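PDB 2Q18: 2-dehydro-3-deoxy-D-arabinonate dehydratase from Sulfolobus solfataricus, which catalyses the metal-dependent dehydration of 2-dehydro-3-deoxy-D-arabinonate to 2,5-dioxopentanoate, a step in the oxidation of D-arabinonate to 2-oxoglutarate. Local coordinates for residues P142-A147 / T256-G261; D163-R168 / K182-C187; D207-I212 / F219-V224. All blocks are in the same frame, centred on the assembly; numbering follows the deposited sequence.

Overall arrangement
From the N terminus, the first element in these contacts is strand 140-150, which carries two magnesium ligands and meets loop 256-261 only after more than a hundred further residues; contact 1 closes the longest of the three loops. The other two lie within it, in series. Contact 2 closes a short loop, joining the end of strand 156-167 to the turn after helix 178-182, and contact 3 closes the hairpin turn between strands 207-214 and 217-225. Contacts 1 and 2 meet on neighbouring strands, where the backbone of Glu143 hydrogen-bonds to the Asp163 carboxylate and the Asp164 backbone. Contacts 1 and 3 meet where Ile258 and Pro260 pack on Phe220, whereas contacts 2 and 3 do not touch.

Contact 1: P142-A147 / T256-G261; sequences PEPELA and TAIVPG
Thr256 and Pro144 share the direct hydrogen bond of this contact: OG1 of Thr256 donates to the carbonyl O of Pro144 over 2.8 Å, from a position tilted 33° from the carbonyl plane. The same hydroxyl accepts from the backbone N of Ile258, an ST turn, so one oxygen both folds its own loop and ties it to strand 140-150. With chi1 at -165°, OG1 lies anti to the backbone N, while CG2 is turned to meet CB of Glu143 at 3.7 Å.

Water supplies further polar links. One molecule donates to both Pro142 O and Ile258 O; another donates to Pro144 O and accepts from Ala257 N at 3.1 Å. Pro144 O is thus gripped by a hydroxyl and a water together.

The apolar part rests on the proline ring, whose CG lies 3.7 Å from CB of Ile258 and also touches the CD1 end of that side chain. Beyond them, Leu210 and Phe220 of the neighbouring hairpin pack on Ile258.

Crossing Thr256 at about a right angle, Glu145 brings OE1 to 3.7 Å from its CB, while OE2 is held by Thr253 and Gly255. Glu143 and Glu145 bind magnesium and Thr256 binds substrate, so this strand-to-loop junction sets metal ligands beside a substrate-binding threonine.

Contact 2: D163-R168 / K182-C187; sequences DDVSAR and KIYAGC. With PO4 (phosphate ion), chain B.
A pocket for metal and substrate is built here from a magnesium ligand, Asp164, and a substrate-binding residue, Lys182, joined by a salt bridge. NZ of Lys182 reaches OD2 of Asp164 at 2.7 Å, coming from above the carboxylate plane, 42° out of it. The two side chains cross at about a right angle, and the lysine CD passes close to the other carboxylate oxygen, OD1, which has a salt bridge of its own to Lys118. A bend at chi2 (-80°) followed by an extended tail carries NZ into this position.

NZ also donates to OG of Ser166 at 2.9 Å and to O1 of a phosphate ion at 3.0 Å, and it forms a second salt bridge with Glu143. The serine hydroxyl in turn donates to the backbone O of Asp164, which fixes its rotation and presents its oxygen to the lysine as an acceptor. Were an alanine to stand at Lys182, Asp164 OD2 and Glu143, two carboxylates already close together, would probably lose the NZ they share, and the phosphate this donor.

Behind the polar cluster, the backbone N of Val165 bonds to Cys187 O at 3.0 Å. Val165 CG1 rests 3.3 Å from OH of Tyr184, a hydroxyl that is hydrogen-bonded to Ala132 O. Over the centre of the tyrosine ring sits CB of Cys187, 3.5 Å above the plane, where the type II turn from Tyr184 to Cys187 brings it back. Strand end and turn together give the arrangement of an FAH-fold active site: acidic metal ligands beside a lysine, with the bound phosphate probably marking the pocket that receives the substrate.

Contact 3: D207-I212 / F219-V224; sequences DITLKI and FFEGSV
Strands 207-212 and 219-224 run antiparallel, their axes 4.7 Å apart at closest approach and 171° between their directions, as the two arms of a beta hairpin. Paired bonds join Ile208 with Val224 and Leu210 with Gly222; that from Leu210 N to Gly222 O is 2.8 Å long. Near the turn the register slips by a classic beta bulge, in which Phe219 and Phe220 both face Ile212.

On one face Ile208, Leu210, Ile212, Phe220 and Val224 make an apolar surface. Leu210 crosses Phe220 at about a right angle and sets CD2 3.7 Å from CE2 of the ring, while CD1 of Ile212 meets Phe220 CB. Gly222, having no side chain, lies beside CZ of that ring, so the glycine lets the aromatic lie back along its own strand. Pro142 and Pro144 pack on this face, joining the hairpin to the strand that bears the metal ligands.

Across the other face, Lys211 and Glu221 lie side by side and point the same way; their contact is between the lysine CG and the glutamate CG and CD, the opposite charges being farther apart.

At the bulge, Ile212 O accepts twice: Phe219 N approaches to 2.8 Å, and Phe220 N, at 3.3 Å, lies in the carbonyl plane on a lone pair.

Contact 1: P142-A147 / T256-G261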
# COMPACT_ATOMS: atom_id res chain seq x y z
N PRO A 142 33.87 -7.11 -19.62
CA PRO A 142 33.51 -6.84 -18.24
C PRO A 142 34.54 -5.89 -17.65
O PRO A 142 35.71 -5.93 -18.02
CB PRO A 142 33.62 -8.22 -17.57
CG PRO A 142 34.66 -8.95 -18.38
CD PRO A 142 34.54 -8.42 -19.79
N GLU A 143 34.09 -5.02 -16.75
CA GLU A 143 35.00 -4.14 -16.03
C GLU A 143 34.85 -4.40 -14.53
O GLU A 143 33.86 -3.99 -13.93
CB GLU A 143 34.77 -2.68 -16.42
CG GLU A 143 34.90 -2.42 -17.93
CD GLU A 143 34.83 -0.95 -18.33
OE1 GLU A 143 35.10 -0.65 -19.51
OE2 GLU A 143 34.50 -0.09 -17.47
N PRO A 144 35.81 -5.14 -13.95
CA PRO A 144 35.82 -5.55 -12.55
C PRO A 144 36.20 -4.40 -11.62
O PRO A 144 37.28 -3.82 -11.75
CB PRO A 144 36.89 -6.64 -12.51
CG PRO A 144 37.84 -6.25 -13.58
CD PRO A 144 36.99 -5.66 -14.67
N GLU A 145 35.32 -4.09 -10.67
CA GLU A 145 35.47 -2.89 -9.86
C GLU A 145 35.02 -3.08 -8.42
O GLU A 145 34.12 -3.86 -8.14
CB GLU A 145 34.69 -1.72 -10.48
CG GLU A 145 34.72 -1.67 -12.01
CD GLU A 145 34.30 -0.34 -12.59
OE1 GLU A 145 34.61 -0.11 -13.78
OE2 GLU A 145 33.67 0.48 -11.88
N LEU A 146 35.68 -2.36 -7.52
CA LEU A 146 35.15 -2.15 -6.18
C LEU A 146 34.04 -1.11 -6.29
O LEU A 146 34.19 -0.09 -6.97
CB LEU A 146 36.26 -1.65 -5.24
CG LEU A 146 35.88 -1.46 -3.76
CD1 LEU A 146 35.60 -2.81 -3.10
CD2 LEU A 146 36.97 -0.71 -3.01
N ALA A 147 32.91 -1.38 -5.65
CA ALA A 147 31.80 -0.44 -5.63
C ALA A 147 31.39 -0.15 -4.19
O ALA A 147 31.57 -0.98 -3.31
CB ALA A 147 30.62 -0.99 -6.42
N THR A 256 37.99 0.73 -13.22
CA THR A 256 38.73 -0.53 -13.34
C THR A 256 40.17 -0.35 -13.83
O THR A 256 40.48 0.63 -14.52
CB THR A 256 38.00 -1.56 -14.26
OG1 THR A 256 38.57 -2.86 -14.07
CG2 THR A 256 38.13 -1.17 -15.74
N ALA A 257 41.03 -1.29 -13.46
CA ALA A 257 42.39 -1.35 -14.00
C ALA A 257 42.66 -2.67 -14.74
O ALA A 257 43.77 -2.88 -15.24
CB ALA A 257 43.41 -1.16 -12.89
N ILE A 258 41.66 -3.55 -14.80
CA ILE A 258 41.78 -4.80 -15.54
C ILE A 258 41.03 -4.70 -16.86
O ILE A 258 39.79 -4.65 -16.90
CB ILE A 258 41.31 -6.04 -14.72
CG1 ILE A 258 42.07 -6.11 -13.39
CG2 ILE A 258 41.52 -7.33 -15.52
CD1 ILE A 258 41.39 -6.96 -12.33
N VAL A 259 41.80 -4.64 -17.95
CA VAL A 259 41.25 -4.43 -19.28
C VAL A 259 41.76 -5.51 -20.24
O VAL A 259 42.89 -5.43 -20.72
CB VAL A 259 41.61 -3.01 -19.83
CG1 VAL A 259 40.95 -2.77 -21.17
CG2 VAL A 259 41.22 -1.91 -18.84
N PRO A 260 40.93 -6.54 -20.51
CA PRO A 260 41.27 -7.55 -21.52
C PRO A 260 41.50 -6.93 -22.90
O PRO A 260 41.08 -5.79 -23.15
CB PRO A 260 40.03 -8.45 -21.54
CG PRO A 260 39.41 -8.28 -20.19
CD PRO A 260 39.64 -6.84 -19.86
N GLY A 261 42.17 -7.67 -23.77
CA GLY A 261 42.52 -7.19 -25.10
C GLY A 261 41.34 -7.15 -26.05
O GLY A 261 40.23 -7.56 -25.70
O HOH W 1 37.81 -4.24 -18.66
O HOH W 2 39.97 -3.01 -11.17

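Contact 2: D163-R168 / K182-C187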
# COMPACT_ATOMS: atom_id res chain seq x y z
N ASP A 163 30.39 -5.47 -11.72
CA ASP A 163 30.83 -5.60 -13.10
C ASP A 163 30.16 -4.51 -13.92
O ASP A 163 28.95 -4.55 -14.14
CB ASP A 163 30.47 -6.99 -13.64
CG ASP A 163 31.02 -7.27 -15.03
OD1 ASP A 163 31.58 -6.35 -15.67
OD2 ASP A 163 30.89 -8.43 -15.49
N ASP A 164 30.94 -3.54 -14.36
CA ASP A 164 30.47 -2.51 -15.28
C ASP A 164 30.62 -3.04 -16.70
O ASP A 164 31.64 -2.82 -17.35
CB ASP A 164 31.25 -1.19 -15.07
CG ASP A 164 30.86 -0.09 -16.06
OD1 ASP A 164 29.97 -0.29 -16.91
OD2 ASP A 164 31.48 1.00 -15.99
N VAL A 165 29.60 -3.75 -17.18
CA VAL A 165 29.64 -4.38 -18.50
C VAL A 165 29.58 -3.29 -19.58
O VAL A 165 28.64 -2.49 -19.62
CB VAL A 165 28.51 -5.42 -18.69
CG1 VAL A 165 28.71 -6.22 -19.97
CG2 VAL A 165 28.43 -6.37 -17.49
N SER A 166 30.59 -3.28 -20.45
CA SER A 166 30.80 -2.15 -21.36
C SER A 166 31.00 -2.57 -22.82
O SER A 166 31.89 -3.36 -23.13
CB SER A 166 32.02 -1.35 -20.90
OG SER A 166 31.94 -1.05 -19.52
N ALA A 167 30.17 -2.02 -23.70
CA ALA A 167 30.33 -2.21 -25.14
C ALA A 167 31.47 -1.31 -25.64
O ALA A 167 31.24 -0.23 -26.19
CB ALA A 167 29.04 -1.92 -25.87
N ARG A 168 32.69 -1.78 -25.42
CA ARG A 168 33.90 -1.00 -25.68
C ARG A 168 34.04 -0.52 -27.13
O ARG A 168 34.63 0.53 -27.38
CB ARG A 168 35.14 -1.78 -25.26
CG ARG A 168 35.29 -1.98 -23.74
CD ARG A 168 35.70 -0.69 -23.02
NE ARG A 168 36.78 0.02 -23.71
CZ ARG A 168 38.07 -0.32 -23.64
NH1 ARG A 168 38.46 -1.36 -22.91
NH2 ARG A 168 38.97 0.38 -24.32
N LYS A 182 26.95 1.67 -22.13
CA LYS A 182 26.94 1.44 -20.69
C LYS A 182 25.58 1.05 -20.10
O LYS A 182 25.53 0.34 -19.10
CB LYS A 182 27.44 2.68 -19.94
CG LYS A 182 28.92 3.00 -20.12
CD LYS A 182 29.79 2.16 -19.22
CE LYS A 182 31.24 2.58 -19.33
NZ LYS A 182 32.10 1.70 -18.48
N ILE A 183 24.49 1.53 -20.71
CA ILE A 183 23.15 1.44 -20.12
C ILE A 183 22.20 0.62 -20.98
O ILE A 183 21.78 1.06 -22.05
CB ILE A 183 22.52 2.85 -19.85
CG1 ILE A 183 23.53 3.81 -19.20
CG2 ILE A 183 21.25 2.72 -18.98
CD1 ILE A 183 23.11 5.29 -19.23
N TYR A 184 21.85 -0.57 -20.48
CA TYR A 184 20.96 -1.50 -21.19
C TYR A 184 20.62 -2.68 -20.26
O TYR A 184 21.21 -2.81 -19.19
CB TYR A 184 21.61 -1.99 -22.50
CG TYR A 184 22.95 -2.66 -22.33
CD1 TYR A 184 23.04 -4.04 -22.16
CD2 TYR A 184 24.14 -1.92 -22.34
CE1 TYR A 184 24.28 -4.67 -21.99
CE2 TYR A 184 25.38 -2.54 -22.18
CZ TYR A 184 25.43 -3.91 -22.01
OH TYR A 184 26.64 -4.55 -21.84
N ALA A 185 19.67 -3.52 -20.66
CA ALA A 185 19.27 -4.66 -19.82
C ALA A 185 20.45 -5.60 -19.61
O ALA A 185 21.05 -6.07 -20.57
CB ALA A 185 18.09 -5.40 -20.43
N GLY A 186 20.79 -5.84 -18.34
CA GLY A 186 21.92 -6.70 -17.99
C GLY A 186 23.29 -6.07 -18.15
O GLY A 186 24.29 -6.79 -18.27
N CYS A 187 23.36 -4.74 -18.13
CA CYS A 187 24.62 -4.01 -18.33
C CYS A 187 25.48 -3.99 -17.07
O CYS A 187 26.62 -3.52 -17.09
CB CYS A 187 24.33 -2.58 -18.75
SG CYS A 187 23.54 -1.57 -17.45
P PO4 B . 34.84 4.79 -19.13
O1 PO4 B . 34.53 3.32 -19.03
O2 PO4 B . 33.56 5.57 -19.25
O3 PO4 B . 35.59 5.20 -17.88
O4 PO4 B . 35.71 5.07 -20.33

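Contact 3: D207-I212 / F219-V224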
# COMPACT_ATOMS: atom_id res chain seq x y z
N ASP A 207 42.79 -7.05 -3.38
CA ASP A 207 43.07 -7.68 -4.67
C ASP A 207 41.78 -7.90 -5.46
O ASP A 207 40.80 -8.44 -4.93
CB ASP A 207 43.81 -9.01 -4.48
CG ASP A 207 45.23 -8.81 -3.98
OD1 ASP A 207 46.02 -8.12 -4.66
OD2 ASP A 207 45.56 -9.34 -2.89
N ILE A 208 41.79 -7.48 -6.72
CA ILE A 208 40.68 -7.72 -7.64
C ILE A 208 41.18 -8.66 -8.73
O ILE A 208 42.19 -8.38 -9.37
CB ILE A 208 40.15 -6.40 -8.27
CG1 ILE A 208 39.75 -5.40 -7.18
CG2 ILE A 208 38.99 -6.69 -9.24
CD1 ILE A 208 39.30 -4.04 -7.71
N THR A 209 40.47 -9.77 -8.93
CA THR A 209 40.83 -10.74 -9.96
C THR A 209 39.66 -10.97 -10.89
O THR A 209 38.55 -11.27 -10.43
CB THR A 209 41.28 -12.09 -9.34
OG1 THR A 209 42.29 -11.85 -8.35
CG2 THR A 209 41.84 -13.03 -10.42
N LEU A 210 39.90 -10.82 -12.19
CA LEU A 210 38.92 -11.15 -13.22
C LEU A 210 39.30 -12.44 -13.95
O LEU A 210 40.46 -12.63 -14.33
CB LEU A 210 38.79 -10.00 -14.23
CG LEU A 210 38.03 -10.27 -15.54
CD1 LEU A 210 36.54 -10.47 -15.31
CD2 LEU A 210 38.26 -9.16 -16.56
N LYS A 211 38.30 -13.30 -14.15
CA LYS A 211 38.43 -14.48 -15.00
C LYS A 211 37.25 -14.55 -15.95
O LYS A 211 36.10 -14.40 -15.54
CB LYS A 211 38.48 -15.76 -14.16
CG LYS A 211 39.80 -15.98 -13.44
CD LYS A 211 39.69 -17.05 -12.36
CE LYS A 211 39.55 -18.45 -12.94
NZ LYS A 211 39.61 -19.49 -11.87
N ILE A 212 37.55 -14.75 -17.23
CA ILE A 212 36.53 -15.07 -18.22
C ILE A 212 36.72 -16.53 -18.60
O ILE A 212 37.77 -16.92 -19.13
CB ILE A 212 36.62 -14.16 -19.46
CG1 ILE A 212 36.54 -12.68 -19.04
CG2 ILE A 212 35.52 -14.53 -20.47
CD1 ILE A 212 36.93 -11.67 -20.13
N PHE A 219 39.84 -18.21 -20.47
CA PHE A 219 40.02 -17.44 -21.69
C PHE A 219 40.73 -16.11 -21.41
O PHE A 219 41.42 -15.56 -22.28
CB PHE A 219 38.66 -17.22 -22.35
CG PHE A 219 38.71 -16.44 -23.63
CD1 PHE A 219 38.08 -15.20 -23.71
CD2 PHE A 219 39.35 -16.94 -24.76
CE1 PHE A 219 38.10 -14.47 -24.90
CE2 PHE A 219 39.38 -16.22 -25.95
CZ PHE A 219 38.75 -14.98 -26.02
N PHE A 220 40.57 -15.60 -20.19
CA PHE A 220 41.30 -14.43 -19.72
C PHE A 220 41.41 -14.48 -18.20
O PHE A 220 40.46 -14.86 -17.52
CB PHE A 220 40.63 -13.12 -20.15
CG PHE A 220 41.29 -11.89 -19.57
CD1 PHE A 220 42.33 -11.26 -20.24
CD2 PHE A 220 40.91 -11.40 -18.32
CE1 PHE A 220 42.97 -10.15 -19.69
CE2 PHE A 220 41.54 -10.30 -17.76
CZ PHE A 220 42.57 -9.66 -18.45
N GLU A 221 42.57 -14.08 -17.69
CA GLU A 221 42.74 -13.86 -16.26
C GLU A 221 43.68 -12.69 -16.02
O GLU A 221 44.71 -12.55 -16.68
CB GLU A 221 43.25 -15.12 -15.55
CG GLU A 221 43.35 -14.97 -14.03
CD GLU A 221 43.50 -16.29 -13.30
OE1 GLU A 221 43.49 -17.36 -13.96
OE2 GLU A 221 43.63 -16.27 -12.06
N GLY A 222 43.30 -11.83 -15.07
CA GLY A 222 44.09 -10.66 -14.73
C GLY A 222 43.72 -10.15 -13.36
O GLY A 222 42.57 -10.31 -12.91
N SER A 223 44.68 -9.54 -12.68
CA SER A 223 44.44 -8.99 -11.35
C SER A 223 45.09 -7.62 -11.17
O SER A 223 46.04 -7.26 -11.87
CB SER A 223 44.91 -9.96 -10.27
OG SER A 223 46.32 -10.08 -10.29
N VAL A 224 44.55 -6.86 -10.22
CA VAL A 224 45.12 -5.58 -9.81
C VAL A 224 44.76 -5.35 -8.34
O VAL A 224 43.74 -5.85 -7.85
CB VAL A 224 44.62 -4.41 -10.71
CG1 VAL A 224 43.15 -4.06 -10.42
CG2 VAL A 224 45.51 -3.18 -10.55
O HOH W 3 46.64 -8.10 -7.49